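PDB 3P9Z: uroporphyrinogen III cosynthase (HemD) from Helicobacter pylori, which probably catalyses the cyclisation of the linear tetrapyrrole hydroxymethylbilane to uroporphyrinogen III, with loss of water, on the way to haem. Local coordinates for residues K19-N24 / N155-K160; E6-H11 / E161-I166; N39-T44 / K63-I68; A48-L53 / Q82-K87. All coordinates share one frame; numbering follows the deposited sequence. Where two conformers were deposited one is given.

Contact 1: K19-N24 / N155-K160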
loop_
_atom_site.group_PDB
_atom_site.type_symbol
_atom_site.label_atom_id
_atom_site.label_comp_id
_atom_site.label_asym_id
_atom_site.label_seq_id
_atom_site.Cartn_x
_atom_site.Cartn_y
_atom_site.Cartn_z
ATOM N N LYS A 19 -4.234 -12.785 15.531
ATOM C CA LYS A 19 -5.122 -13.090 14.411
ATOM C C LYS A 19 -5.023 -11.947 13.368
ATOM O O LYS A 19 -5.067 -10.756 13.709
ATOM C CB LYS A 19 -6.555 -13.294 14.941
ATOM C CG LYS A 19 -7.647 -13.532 13.870
ATOM C CD LYS A 19 -8.984 -13.956 14.526
ATOM C CE LYS A 19 -10.147 -14.027 13.510
ATOM N NZ LYS A 19 -9.956 -15.123 12.493
ATOM N N THR A 20 -4.838 -12.319 12.109
ATOM C CA THR A 20 -4.776 -11.346 11.025
ATOM C C THR A 20 -5.683 -11.747 9.856
ATOM O O THR A 20 -5.625 -12.877 9.367
ATOM C CB THR A 20 -3.335 -11.134 10.519
ATOM O OG1 THR A 20 -2.502 -10.676 11.596
ATOM C CG2 THR A 20 -3.293 -10.077 9.391
ATOM N N LEU A 21 -6.498 -10.803 9.397
ATOM C CA LEU A 21 -7.339 -11.012 8.222
ATOM C C LEU A 21 -6.650 -10.390 7.009
ATOM O O LEU A 21 -6.479 -9.170 6.951
ATOM C CB LEU A 21 -8.718 -10.377 8.439
ATOM C CG LEU A 21 -9.859 -11.204 9.070
ATOM C CD1 LEU A 21 -9.433 -11.949 10.325
ATOM C CD2 LEU A 21 -11.071 -10.325 9.388
ATOM N N ILE A 22 -6.237 -11.227 6.060
ATOM C CA ILE A 22 -5.608 -10.744 4.827
ATOM C C ILE A 22 -6.621 -10.986 3.723
ATOM O O ILE A 22 -6.713 -12.091 3.156
ATOM C CB ILE A 22 -4.257 -11.463 4.526
ATOM C CG1 ILE A 22 -3.282 -11.295 5.704
ATOM C CG2 ILE A 22 -3.616 -10.952 3.172
ATOM C CD1 ILE A 22 -2.075 -12.277 5.668
ATOM N N LEU A 23 -7.395 -9.947 3.426
ATOM C CA LEU A 23 -8.542 -10.097 2.544
ATOM C C LEU A 23 -8.305 -9.613 1.117
ATOM O O LEU A 23 -9.166 -9.777 0.251
ATOM C CB LEU A 23 -9.728 -9.353 3.133
ATOM C CG LEU A 23 -10.071 -9.695 4.586
ATOM C CD1 LEU A 23 -11.168 -8.772 5.047
ATOM C CD2 LEU A 23 -10.484 -11.147 4.693
ATOM N N ASN A 24 -7.160 -8.977 0.897
ATOM C CA ASN A 24 -6.802 -8.430 -0.412
ATOM C C ASN A 24 -5.575 -9.159 -0.900
ATOM O O ASN A 24 -4.874 -9.782 -0.103
ATOM C CB ASN A 24 -6.488 -6.941 -0.281
ATOM C CG ASN A 24 -7.693 -6.140 0.106
ATOM O OD1 ASN A 24 -7.789 -5.639 1.232
ATOM N ND2 ASN A 24 -8.645 -6.046 -0.803
ATOM N N ASN A 155 -15.843 -18.383 7.209
ATOM C CA ASN A 155 -16.199 -18.800 8.570
ATOM C C ASN A 155 -14.989 -18.860 9.495
ATOM O O ASN A 155 -15.076 -18.474 10.656
ATOM C CB ASN A 155 -16.957 -20.134 8.560
ATOM C CG ASN A 155 -18.223 -20.073 7.716
ATOM O OD1 ASN A 155 -18.892 -19.036 7.653
ATOM N ND2 ASN A 155 -18.554 -21.179 7.050
ATOM N N ALA A 156 -13.863 -19.326 8.964
ATOM C CA ALA A 156 -12.597 -19.355 9.711
ATOM C C ALA A 156 -12.050 -17.951 10.033
ATOM O O ALA A 156 -11.358 -17.745 11.037
ATOM C CB ALA A 156 -11.560 -20.153 8.940
ATOM N N LEU A 157 -12.355 -16.982 9.180
ATOM C CA LEU A 157 -11.816 -15.644 9.357
ATOM C C LEU A 157 -12.744 -14.721 10.148
ATOM O O LEU A 157 -12.312 -13.657 10.584
ATOM C CB LEU A 157 -11.480 -15.024 8.000
ATOM C CG LEU A 157 -10.381 -15.712 7.182
ATOM C CD1 LEU A 157 -10.452 -15.255 5.743
ATOM C CD2 LEU A 157 -8.993 -15.454 7.769
ATOM N N LYS A 158 -14.007 -15.111 10.332
ATOM C CA LYS A 158 -14.959 -14.242 11.022
ATOM C C LYS A 158 -14.440 -13.965 12.446
ATOM O O LYS A 158 -14.149 -14.902 13.190
ATOM C CB LYS A 158 -16.357 -14.865 11.056
ATOM C CG LYS A 158 -17.465 -13.955 11.622
ATOM C CD LYS A 158 -18.827 -14.664 11.570
ATOM C CE LYS A 158 -19.951 -13.853 12.219
ATOM N NZ LYS A 158 -20.328 -12.603 11.473
ATOM N N PRO A 159 -14.303 -12.676 12.815
ATOM C CA PRO A 159 -13.811 -12.354 14.165
ATOM C C PRO A 159 -14.765 -12.879 15.237
ATOM O O PRO A 159 -15.949 -13.013 14.980
ATOM C CB PRO A 159 -13.801 -10.818 14.192
ATOM C CG PRO A 159 -13.829 -10.393 12.751
ATOM C CD PRO A 159 -14.630 -11.465 12.041
ATOM N N LYS A 160 -14.257 -13.186 16.421
ATOM C CA LYS A 160 -15.148 -13.481 17.536
ATOM C C LYS A 160 -15.886 -12.182 17.903
ATOM O O LYS A 160 -15.440 -11.065 17.590
ATOM C CB LYS A 160 -14.363 -14.038 18.733
#
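K19 reaches across from its strand to the C-terminal end of helix 151-157, where its ammonium group meets two backbone oxygens that lie on the same side of it. NZ is 3.3 Å from A156 O and 3.4 Å from L157 O, and both hydrogen bonds are weak. The first torsion sets the course: CG stands anti to the backbone N (chi1 176°), the chain then runs straight to CE, and a bend at the last torsion (chi4 66°) brings NZ within reach of both carbonyl oxygens. CE passes P159 CA at 4.1 Å. Since K158 is the first residue to leave helical geometry, the carbonyls met here are those of the last helical turn, and a positive charge would probably be favoured by the helix end.

L21, two residues further along the same side of the strand, lays its branch against L157. CD1 comes to 3.4 Å from L157 O, while CG packs on L157 CB at 4.3 Å. Its other methyl, CD2, meets the P159 ring at CG, again 4.3 Å away. The contact thus lays the exit of a helix across one strand of the central sheet of an alpha/beta domain. L23 adds a methyl contact, CD2 to L157 CD1 at 4.2 Å. Further out, L21 has backbone bonds to W9 and H11, and its side chain rests on F176.

Contact 2: E6-H11 / E161-I166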
loop_
_atom_site.group_PDB
_atom_site.type_symbol
_atom_site.label_atom_id
_atom_site.label_comp_id
_atom_site.label_asym_id
_atom_site.label_seq_id
_atom_site.Cartn_x
_atom_site.Cartn_y
_atom_site.Cartn_z
ATOM N N GLU A 6 -10.445 -9.957 21.960
ATOM C CA GLU A 6 -9.485 -10.380 20.941
ATOM C C GLU A 6 -9.078 -9.215 20.034
ATOM O O GLU A 6 -9.933 -8.493 19.544
ATOM C CB GLU A 6 -10.093 -11.460 20.051
ATOM C CG GLU A 6 -9.908 -12.901 20.516
ATOM C CD GLU A 6 -9.896 -13.867 19.329
ATOM O OE1 GLU A 6 -9.104 -13.663 18.375
ATOM O OE2 GLU A 6 -10.689 -14.826 19.346
ATOM N N ILE A 7 -7.783 -9.071 19.789
ATOM C CA ILE A 7 -7.258 -8.062 18.878
ATOM C C ILE A 7 -6.969 -8.692 17.496
ATOM O O ILE A 7 -6.171 -9.639 17.379
ATOM C CB ILE A 7 -6.015 -7.381 19.478
ATOM C CG1 ILE A 7 -6.398 -6.594 20.739
ATOM C CG2 ILE A 7 -5.303 -6.475 18.450
ATOM C CD1 ILE A 7 -5.214 -6.177 21.622
ATOM N N VAL A 8 -7.633 -8.165 16.466
ATOM C CA VAL A 8 -7.507 -8.670 15.094
ATOM C C VAL A 8 -6.989 -7.590 14.124
ATOM O O VAL A 8 -7.545 -6.495 14.038
ATOM C CB VAL A 8 -8.856 -9.233 14.587
ATOM C CG1 VAL A 8 -8.703 -9.930 13.238
ATOM C CG2 VAL A 8 -9.443 -10.203 15.594
ATOM N N TRP A 9 -5.921 -7.919 13.394
ATOM C CA TRP A 9 -5.361 -7.045 12.371
ATOM C C TRP A 9 -6.064 -7.313 11.043
ATOM O O TRP A 9 -6.217 -8.470 10.626
ATOM C CB TRP A 9 -3.867 -7.314 12.201
ATOM C CG TRP A 9 -3.025 -7.028 13.416
ATOM C CD1 TRP A 9 -2.743 -7.884 14.433
ATOM C CD2 TRP A 9 -2.350 -5.800 13.724
ATOM N NE1 TRP A 9 -1.921 -7.275 15.366
ATOM C CE2 TRP A 9 -1.668 -5.992 14.948
ATOM C CE3 TRP A 9 -2.238 -4.565 13.071
ATOM C CZ2 TRP A 9 -0.896 -4.987 15.544
ATOM C CZ3 TRP A 9 -1.457 -3.566 13.654
ATOM C CH2 TRP A 9 -0.804 -3.784 14.884
ATOM N N VAL A 10 -6.493 -6.242 10.386
ATOM C CA VAL A 10 -7.051 -6.304 9.050
ATOM C C VAL A 10 -6.044 -5.519 8.213
ATOM O O VAL A 10 -6.032 -4.284 8.217
ATOM C CB VAL A 10 -8.472 -5.673 8.979
ATOM C CG1 VAL A 10 -9.106 -5.918 7.613
ATOM C CG2 VAL A 10 -9.382 -6.226 10.096
ATOM N N HIS A 11 -5.188 -6.257 7.509
ATOM C CA HIS A 11 -3.909 -5.736 7.042
ATOM C C HIS A 11 -3.362 -6.663 5.929
ATOM O O HIS A 11 -3.983 -7.671 5.573
ATOM C CB HIS A 11 -2.970 -5.668 8.266
ATOM C CG HIS A 11 -1.583 -5.189 7.969
ATOM N ND1 HIS A 11 -1.323 -4.011 7.305
ATOM C CD2 HIS A 11 -0.374 -5.731 8.266
ATOM C CE1 HIS A 11 -0.014 -3.846 7.204
ATOM N NE2 HIS A 11 0.584 -4.883 7.769
ATOM N N GLU A 161 -17.022 -12.324 18.564
ATOM C CA GLU A 161 -17.744 -11.160 19.030
ATOM C C GLU A 161 -16.885 -10.344 20.006
ATOM O O GLU A 161 -15.983 -10.890 20.652
ATOM C CB GLU A 161 -19.076 -11.586 19.627
ATOM C CG GLU A 161 -19.963 -12.293 18.575
ATOM C CD GLU A 161 -21.438 -11.953 18.716
ATOM O OE1 GLU A 161 -21.803 -11.276 19.715
ATOM O OE2 GLU A 161 -22.228 -12.366 17.827
ATOM N N LYS A 162 -17.143 -9.037 20.054
ATOM C CA LYS A 162 -16.427 -8.082 20.904
ATOM C C LYS A 162 -14.955 -7.847 20.518
ATOM O O LYS A 162 -14.240 -7.160 21.247
ATOM C CB LYS A 162 -16.543 -8.459 22.395
ATOM C CG LYS A 162 -17.973 -8.547 22.884
ATOM C CD LYS A 162 -18.080 -9.116 24.286
ATOM C CE LYS A 162 -19.548 -9.075 24.738
ATOM N NZ LYS A 162 -19.799 -9.881 25.976
ATOM N N SER A 163 -14.519 -8.420 19.389
ATOM C CA SER A 163 -13.169 -8.210 18.838
ATOM C C SER A 163 -12.842 -6.741 18.627
ATOM O O SER A 163 -13.710 -5.942 18.271
ATOM C CB SER A 163 -12.995 -8.914 17.482
ATOM O OG SER A 163 -13.069 -10.327 17.593
ATOM N N ILE A 164 -11.574 -6.406 18.837
ATOM C CA ILE A 164 -11.025 -5.123 18.420
ATOM C C ILE A 164 -10.339 -5.300 17.053
ATOM O O ILE A 164 -9.403 -6.080 16.929
ATOM C CB ILE A 164 -10.007 -4.582 19.455
ATOM C CG1 ILE A 164 -10.676 -4.340 20.823
ATOM C CG2 ILE A 164 -9.352 -3.304 18.951
ATOM C CD1 ILE A 164 -9.727 -4.541 22.007
ATOM N N LEU A 165 -10.792 -4.553 16.052
ATOM C CA LEU A 165 -10.313 -4.709 14.681
ATOM C C LEU A 165 -9.465 -3.517 14.236
ATOM O O LEU A 165 -9.940 -2.362 14.240
ATOM C CB LEU A 165 -11.493 -4.878 13.714
ATOM C CG LEU A 165 -12.611 -5.824 14.150
ATOM C CD1 LEU A 165 -13.777 -5.712 13.201
ATOM C CD2 LEU A 165 -12.097 -7.261 14.222
ATOM N N ILE A 166 -8.226 -3.815 13.846
ATOM C CA ILE A 166 -7.275 -2.789 13.393
ATOM C C ILE A 166 -7.249 -2.687 11.873
ATOM O O ILE A 166 -6.777 -3.613 11.173
ATOM C CB ILE A 166 -5.824 -3.044 13.941
ATOM C CG1 ILE A 166 -5.822 -3.088 15.477
ATOM C CG2 ILE A 166 -4.864 -1.965 13.421
ATOM C CD1 ILE A 166 -4.520 -3.544 16.123
HETATM O O HOH W 1 -13.226 -10.719 21.491
#
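I166 lies alongside W9, the two side chains pointing the same way from paired parallel strands, and its CD1 sits over the six-membered ring, 3.7 Å from the centroid: a CH-pi contact. CG2, the branch anti to the backbone N, touches the ring at W9 CE3, also 3.7 Å away. I7 crosses obliquely, its CG2 3.8 Å from I166 CD1 and at about a right angle to the ring's direction, so CD1 touches both. I7 and I164 run side by side on the same face. On the reverse face V8 and L165 pair likewise, V8 CB meeting L165 CD2 at 3.8 Å.

Backbone bonds run from I164 N to E6 O, V8 N to I164 O (2.8 Å, 177° at the hydrogen), I166 N to V8 O, and V10 N to I166 O. Ahead of the paired strands a water bridges E6 N and E161 O, and S163 OG turns to K160 O.

Helix 214-223 covers the face of I7 and I166, while F176 and H172 of helix 170-179 touch L165 and V10, the layering of an alpha/beta/alpha sandwich. The backbone bonds set the register, apolar packing and the CH-pi contact hold the faces, and the pairing is probably insensitive to charge.

Contact 3: N39-T44 / K63-I68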
loop_
_atom_site.group_PDB
_atom_site.type_symbol
_atom_site.label_atom_id
_atom_site.label_comp_id
_atom_site.label_asym_id
_atom_site.label_seq_id
_atom_site.Cartn_x
_atom_site.Cartn_y
_atom_site.Cartn_z
ATOM N N ASN A 39 15.086 8.771 -18.006
ATOM C CA ASN A 39 16.253 8.894 -17.109
ATOM C C ASN A 39 15.893 9.055 -15.623
ATOM O O ASN A 39 16.762 9.350 -14.786
ATOM C CB ASN A 39 17.203 10.028 -17.559
ATOM C CG ASN A 39 16.494 11.378 -17.741
ATOM O OD1 ASN A 39 15.288 11.522 -17.490
ATOM N ND2 ASN A 39 17.258 12.379 -18.198
ATOM N N ALA A 40 14.616 8.863 -15.305
ATOM C CA ALA A 40 14.155 8.841 -13.925
ATOM C C ALA A 40 12.957 7.927 -13.774
ATOM O O ALA A 40 12.049 7.927 -14.612
ATOM C CB ALA A 40 13.785 10.264 -13.441
ATOM N N LEU A 41 12.949 7.162 -12.691
ATOM C CA LEU A 41 11.779 6.383 -12.329
ATOM C C LEU A 41 11.213 6.953 -11.036
ATOM O O LEU A 41 11.954 7.489 -10.201
ATOM C CB LEU A 41 12.152 4.926 -12.083
ATOM C CG LEU A 41 12.972 4.124 -13.107
ATOM C CD1 LEU A 41 13.311 2.788 -12.484
ATOM C CD2 LEU A 41 12.251 3.941 -14.459
ATOM N N ILE A 42 9.909 6.819 -10.857
ATOM C CA ILE A 42 9.323 7.169 -9.580
ATOM C C ILE A 42 8.349 6.099 -9.093
ATOM O O ILE A 42 7.589 5.525 -9.879
ATOM C CB ILE A 42 8.744 8.617 -9.579
ATOM C CG1 ILE A 42 8.265 9.012 -8.169
ATOM C CG2 ILE A 42 7.648 8.810 -10.649
ATOM C CD1 ILE A 42 8.139 10.483 -8.004
ATOM N N PHE A 43 8.428 5.823 -7.791
ATOM C CA PHE A 43 7.616 4.836 -7.106
ATOM C C PHE A 43 6.953 5.496 -5.899
ATOM O O PHE A 43 7.561 6.356 -5.249
ATOM C CB PHE A 43 8.503 3.688 -6.588
ATOM C CG PHE A 43 9.228 2.930 -7.673
ATOM C CD1 PHE A 43 10.421 3.416 -8.208
ATOM C CD2 PHE A 43 8.725 1.719 -8.141
ATOM C CE1 PHE A 43 11.113 2.710 -9.216
ATOM C CE2 PHE A 43 9.407 0.990 -9.140
ATOM C CZ PHE A 43 10.596 1.485 -9.677
ATOM N N THR A 44 5.715 5.099 -5.617
ATOM C CA THR A 44 5.023 5.509 -4.393
ATOM C C THR A 44 4.825 4.312 -3.461
ATOM O O THR A 44 4.558 4.493 -2.288
ATOM C CB THR A 44 3.634 6.091 -4.687
ATOM O OG1 THR A 44 2.889 5.135 -5.439
ATOM C CG2 THR A 44 3.728 7.370 -5.476
ATOM N N LYS A 63 17.420 -5.273 -15.544
ATOM C CA LYS A 63 18.746 -4.679 -15.397
ATOM C C LYS A 63 18.730 -3.221 -15.838
ATOM O O LYS A 63 19.264 -2.368 -15.113
ATOM C CB LYS A 63 19.828 -5.459 -16.167
ATOM C CG LYS A 63 20.119 -6.875 -15.646
ATOM C CD LYS A 63 20.339 -6.931 -14.116
ATOM C CE LYS A 63 21.569 -6.131 -13.647
ATOM N NZ LYS A 63 21.320 -5.495 -12.311
HETATM N N MSE A 64 18.120 -2.933 -16.998
HETATM C CA MSE A 64 17.962 -1.561 -17.488
HETATM C C MSE A 64 17.293 -0.683 -16.427
HETATM O O MSE A 64 17.757 0.413 -16.118
HETATM C CB MSE A 64 17.117 -1.543 -18.772
HETATM C CG MSE A 64 17.750 -2.222 -19.996
HETATM SE SE MSE A 64 16.426 -2.557 -21.410
HETATM C CE MSE A 64 17.539 -3.607 -22.637
ATOM N N LEU A 65 16.166 -1.177 -15.908
ATOM C CA LEU A 65 15.394 -0.466 -14.889
ATOM C C LEU A 65 16.190 -0.232 -13.597
ATOM O O LEU A 65 16.062 0.827 -12.960
ATOM C CB LEU A 65 14.089 -1.212 -14.567
ATOM C CG LEU A 65 12.923 -1.122 -15.557
ATOM C CD1 LEU A 65 11.831 -2.023 -15.070
ATOM C CD2 LEU A 65 12.378 0.289 -15.734
ATOM N N GLN A 66 16.999 -1.217 -13.214
ATOM C CA GLN A 66 17.841 -1.089 -12.032
ATOM C C GLN A 66 18.970 -0.082 -12.253
ATOM O O GLN A 66 19.650 0.319 -11.294
ATOM C CB GLN A 66 18.409 -2.448 -11.614
ATOM C CG GLN A 66 17.442 -3.241 -10.740
ATOM C CD GLN A 66 17.784 -4.726 -10.650
ATOM O OE1 GLN A 66 18.438 -5.294 -11.533
ATOM N NE2 GLN A 66 17.327 -5.361 -9.587
ATOM N N ASN A 67 19.144 0.319 -13.513
ATOM C CA ASN A 67 20.187 1.260 -13.908
ATOM C C ASN A 67 19.700 2.708 -14.053
ATOM O O ASN A 67 20.498 3.605 -14.253
ATOM C CB ASN A 67 20.831 0.797 -15.214
ATOM C CG ASN A 67 22.122 1.546 -15.529
ATOM O OD1 ASN A 67 23.056 1.592 -14.709
ATOM N ND2 ASN A 67 22.181 2.144 -16.718
ATOM N N ILE A 68 18.391 2.925 -13.971
ATOM C CA ILE A 68 17.807 4.248 -14.159
ATOM C C ILE A 68 17.558 4.883 -12.792
ATOM O O ILE A 68 16.852 4.296 -11.961
ATOM C CB ILE A 68 16.492 4.186 -14.988
ATOM C CG1 ILE A 68 16.760 3.590 -16.372
ATOM C CG2 ILE A 68 15.832 5.583 -15.082
ATOM C CD1 ILE A 68 15.497 3.123 -17.135
#
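L41 and I68 meet within a beta-alpha-beta crossover: strand 40-43 leads through helices 46-55 and 60-66 to strand 70-72, its parallel neighbour at one edge of the sheet, and this contact is where the second helix runs out against the first strand. L41 and I68 carry most of the contact between them. The CG of L41 stands beside the backbone N (chi1 -51°), which points the fork of the side chain at the last turn of the helix. CD1 goes to L65 O at 3.4 Å, a methyl against a carbonyl oxygen that also accepts a bond from I68 N within the turn. CD2 meets L65 CD2 at 3.9 Å, the two leucines crossing at about a right angle.

I68 comes in the same transverse way, with CG2 3.8 Å from L41 CG. That methyl is the branch anti to the backbone N, beside the carbonyl carbon, and it also presses on the peptide link between N39 and A40, 3.5 Å from N39 C and 3.5 Å from A40 N. The backbone of L41 bonds to P69 and Y71, so the chain pairs with strand 40-43 directly after I68 has packed on it. On the other side A40 bonds to S112 and L114 of strand 112-118, and N39 OD1 accepts from S112 N. Behind the contact, L65 continues into L52 of helix 46-55, with L31 and L56 also against it, and L41 leans on L114.

Contact 4: A48-L53 / Q82-K87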
loop_
_atom_site.group_PDB
_atom_site.type_symbol
_atom_site.label_atom_id
_atom_site.label_comp_id
_atom_site.label_asym_id
_atom_site.label_seq_id
_atom_site.Cartn_x
_atom_site.Cartn_y
_atom_site.Cartn_z
ATOM N N ALA A 48 5.078 -1.874 -6.288
ATOM C CA ALA A 48 5.536 -1.646 -7.661
ATOM C C ALA A 48 6.966 -2.161 -7.851
ATOM O O ALA A 48 7.292 -2.692 -8.908
ATOM C CB ALA A 48 5.425 -0.166 -8.040
ATOM N N VAL A 49 7.808 -2.042 -6.818
ATOM C CA VAL A 49 9.148 -2.637 -6.877
ATOM C C VAL A 49 9.071 -4.175 -6.952
ATOM O O VAL A 49 9.703 -4.800 -7.821
ATOM C CB VAL A 49 10.056 -2.188 -5.691
ATOM C CG1 VAL A 49 11.480 -2.733 -5.854
ATOM C CG2 VAL A 49 10.074 -0.643 -5.566
ATOM N N PHE A 50 8.279 -4.776 -6.057
ATOM C CA PHE A 50 8.139 -6.241 -6.029
ATOM C C PHE A 50 7.563 -6.802 -7.322
ATOM O O PHE A 50 7.947 -7.877 -7.758
ATOM C CB PHE A 50 7.268 -6.683 -4.855
ATOM C CG PHE A 50 7.855 -6.370 -3.524
ATOM C CD1 PHE A 50 9.223 -6.510 -3.302
ATOM C CD2 PHE A 50 7.037 -5.942 -2.478
ATOM C CE1 PHE A 50 9.775 -6.222 -2.051
ATOM C CE2 PHE A 50 7.575 -5.645 -1.226
ATOM C CZ PHE A 50 8.943 -5.778 -1.005
ATOM N N SER A 51 6.632 -6.066 -7.912
ATOM C CA SER A 51 6.061 -6.412 -9.194
ATOM C C SER A 51 7.144 -6.501 -10.264
ATOM O O SER A 51 7.192 -7.476 -11.004
ATOM C CB SER A 51 5.005 -5.380 -9.609
ATOM O OG SER A 51 4.453 -5.721 -10.883
ATOM N N LEU A 52 8.004 -5.488 -10.354
ATOM C CA LEU A 52 9.093 -5.490 -11.354
ATOM C C LEU A 52 10.043 -6.672 -11.157
ATOM O O LEU A 52 10.340 -7.399 -12.100
ATOM C CB LEU A 52 9.869 -4.163 -11.334
ATOM C CG LEU A 52 9.139 -2.895 -11.789
ATOM C CD1 LEU A 52 10.070 -1.708 -11.651
ATOM C CD2 LEU A 52 8.618 -3.012 -13.230
ATOM N N LEU A 53 10.479 -6.872 -9.917
ATOM C CA LEU A 53 11.314 -8.010 -9.544
ATOM C C LEU A 53 10.767 -9.384 -9.999
ATOM O O LEU A 53 11.529 -10.236 -10.476
ATOM C CB LEU A 53 11.552 -8.002 -8.028
ATOM C CG LEU A 53 12.404 -6.836 -7.513
ATOM C CD1 LEU A 53 12.432 -6.827 -5.999
ATOM C CD2 LEU A 53 13.829 -6.907 -8.070
ATOM N N GLN A 82 16.509 0.447 -2.560
ATOM C CA GLN A 82 17.912 0.333 -2.193
ATOM C C GLN A 82 18.278 -1.129 -1.916
ATOM O O GLN A 82 19.251 -1.657 -2.453
ATOM C CB GLN A 82 18.180 1.213 -0.964
ATOM C CG GLN A 82 19.569 1.100 -0.345
ATOM C CD GLN A 82 20.623 1.980 -1.018
ATOM O OE1 GLN A 82 21.624 2.330 -0.393
ATOM N NE2 GLN A 82 20.410 2.336 -2.287
ATOM N N ASP A 83 17.466 -1.771 -1.089
ATOM C CA ASP A 83 17.656 -3.168 -0.719
ATOM C C ASP A 83 17.590 -4.130 -1.898
ATOM O O ASP A 83 18.180 -5.198 -1.851
ATOM C CB ASP A 83 16.632 -3.573 0.343
ATOM C CG ASP A 83 17.023 -3.107 1.742
ATOM O OD1 ASP A 83 18.077 -2.465 1.904
ATOM O OD2 ASP A 83 16.277 -3.399 2.693
ATOM N N HIS A 84 16.877 -3.759 -2.956
ATOM C CA HIS A 84 16.730 -4.675 -4.081
ATOM C C HIS A 84 17.497 -4.282 -5.340
ATOM O O HIS A 84 17.088 -4.610 -6.448
ATOM C CB HIS A 84 15.245 -4.971 -4.348
ATOM C CG HIS A 84 14.599 -5.771 -3.259
ATOM N ND1 HIS A 84 14.683 -7.146 -3.193
ATOM C CD2 HIS A 84 13.889 -5.386 -2.171
ATOM C CE1 HIS A 84 14.041 -7.575 -2.119
ATOM N NE2 HIS A 84 13.552 -6.527 -1.480
ATOM N N HIS A 85 18.612 -3.569 -5.152
ATOM C CA HIS A 85 19.608 -3.318 -6.209
ATOM C C HIS A 85 19.193 -2.311 -7.297
ATOM O O HIS A 85 19.758 -2.288 -8.387
ATOM C CB HIS A 85 20.108 -4.645 -6.810
ATOM C CG HIS A 85 20.574 -5.625 -5.775
ATOM N ND1 HIS A 85 20.250 -6.964 -5.813
ATOM C CD2 HIS A 85 21.308 -5.450 -4.646
ATOM C CE1 HIS A 85 20.779 -7.574 -4.766
ATOM N NE2 HIS A 85 21.426 -6.678 -4.042
ATOM N N PHE A 86 18.217 -1.468 -6.989
ATOM C CA PHE A 86 17.885 -0.371 -7.889
ATOM C C PHE A 86 18.865 0.761 -7.623
ATOM O O PHE A 86 19.471 0.824 -6.544
ATOM C CB PHE A 86 16.435 0.068 -7.699
ATOM C CG PHE A 86 15.439 -0.878 -8.317
ATOM C CD1 PHE A 86 15.102 -2.069 -7.684
ATOM C CD2 PHE A 86 14.844 -0.577 -9.534
ATOM C CE1 PHE A 86 14.180 -2.946 -8.262
ATOM C CE2 PHE A 86 13.919 -1.447 -10.124
ATOM C CZ PHE A 86 13.590 -2.630 -9.495
ATOM N N LYS A 87 19.053 1.602 -8.629
ATOM C CA LYS A 87 19.839 2.814 -8.518
ATOM C C LYS A 87 19.013 3.954 -7.893
ATOM O O LYS A 87 18.181 4.586 -8.551
ATOM C CB LYS A 87 20.340 3.226 -9.905
ATOM C CG LYS A 87 21.176 4.495 -9.904
ATOM C CD LYS A 87 21.587 4.881 -11.320
ATOM C CE LYS A 87 22.786 4.069 -11.788
ATOM N NZ LYS A 87 22.920 4.149 -13.271
#
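V49 and H84 bring the two backbones closest, CA to CA 8.3 Å, where helix 46-55 passes the end of helix 75-83, closed by a Schellman motif with H85 at positive phi. Side chains bridge the gap. F86, just past the turn, projects its ring among three residues of the opposing helix: V49 CG1 lies 3.6 Å from F86 CE1, L53 CD2 lies 4.0 Å from the same atom, and L52 CD1 meets F86 CE2 at 4.1 Å. V49 and F86 slide past one another in opposite directions, whereas the L52 and F86 side chains cross at about a right angle.

L53 divides its fork. While CD2 serves F86, CD1 rests 3.6 Å from H84 ND1. F50 takes H84 from another direction in an offset T-shaped pair: the phenyl edge points to the imidazole face, with centroids 5.8 Å apart and planes at 88°. The closest atoms are F50 CE1 and H84 NE2, 3.8 Å.

Around this, V49 and L52 also pack on F43 of strand 40-43, and F86 touches L81 of its own helix as well as L62 and Q66 of helix 60-66, so its ring lies where three helices meet on one face of the sheet.

In the fold
The four contacts fall into two pairs at opposite ends of an elongated chain. Contacts 1 and 2 have centres 9 Å apart and are joined through neighbouring strands of the sheet, W9 O to L21 N at 2.7 Å and W9 N to K19 O at 3.0 Å, both probable hydrogen bonds. Contacts 3 and 4 are likewise 9 Å apart, joined by K87 NZ to N67 O at 2.7 Å. Between the pairs the centres of contacts 2 and 3 lie 39 Å apart. This matches the two-domain build of uroporphyrinogen III synthases, whose active site, as in relatives, probably lies in the cleft between the domains; T44 OG1, in contact 3, hydrogen-bonds a malonate ion, probably from the crystallisation liquor.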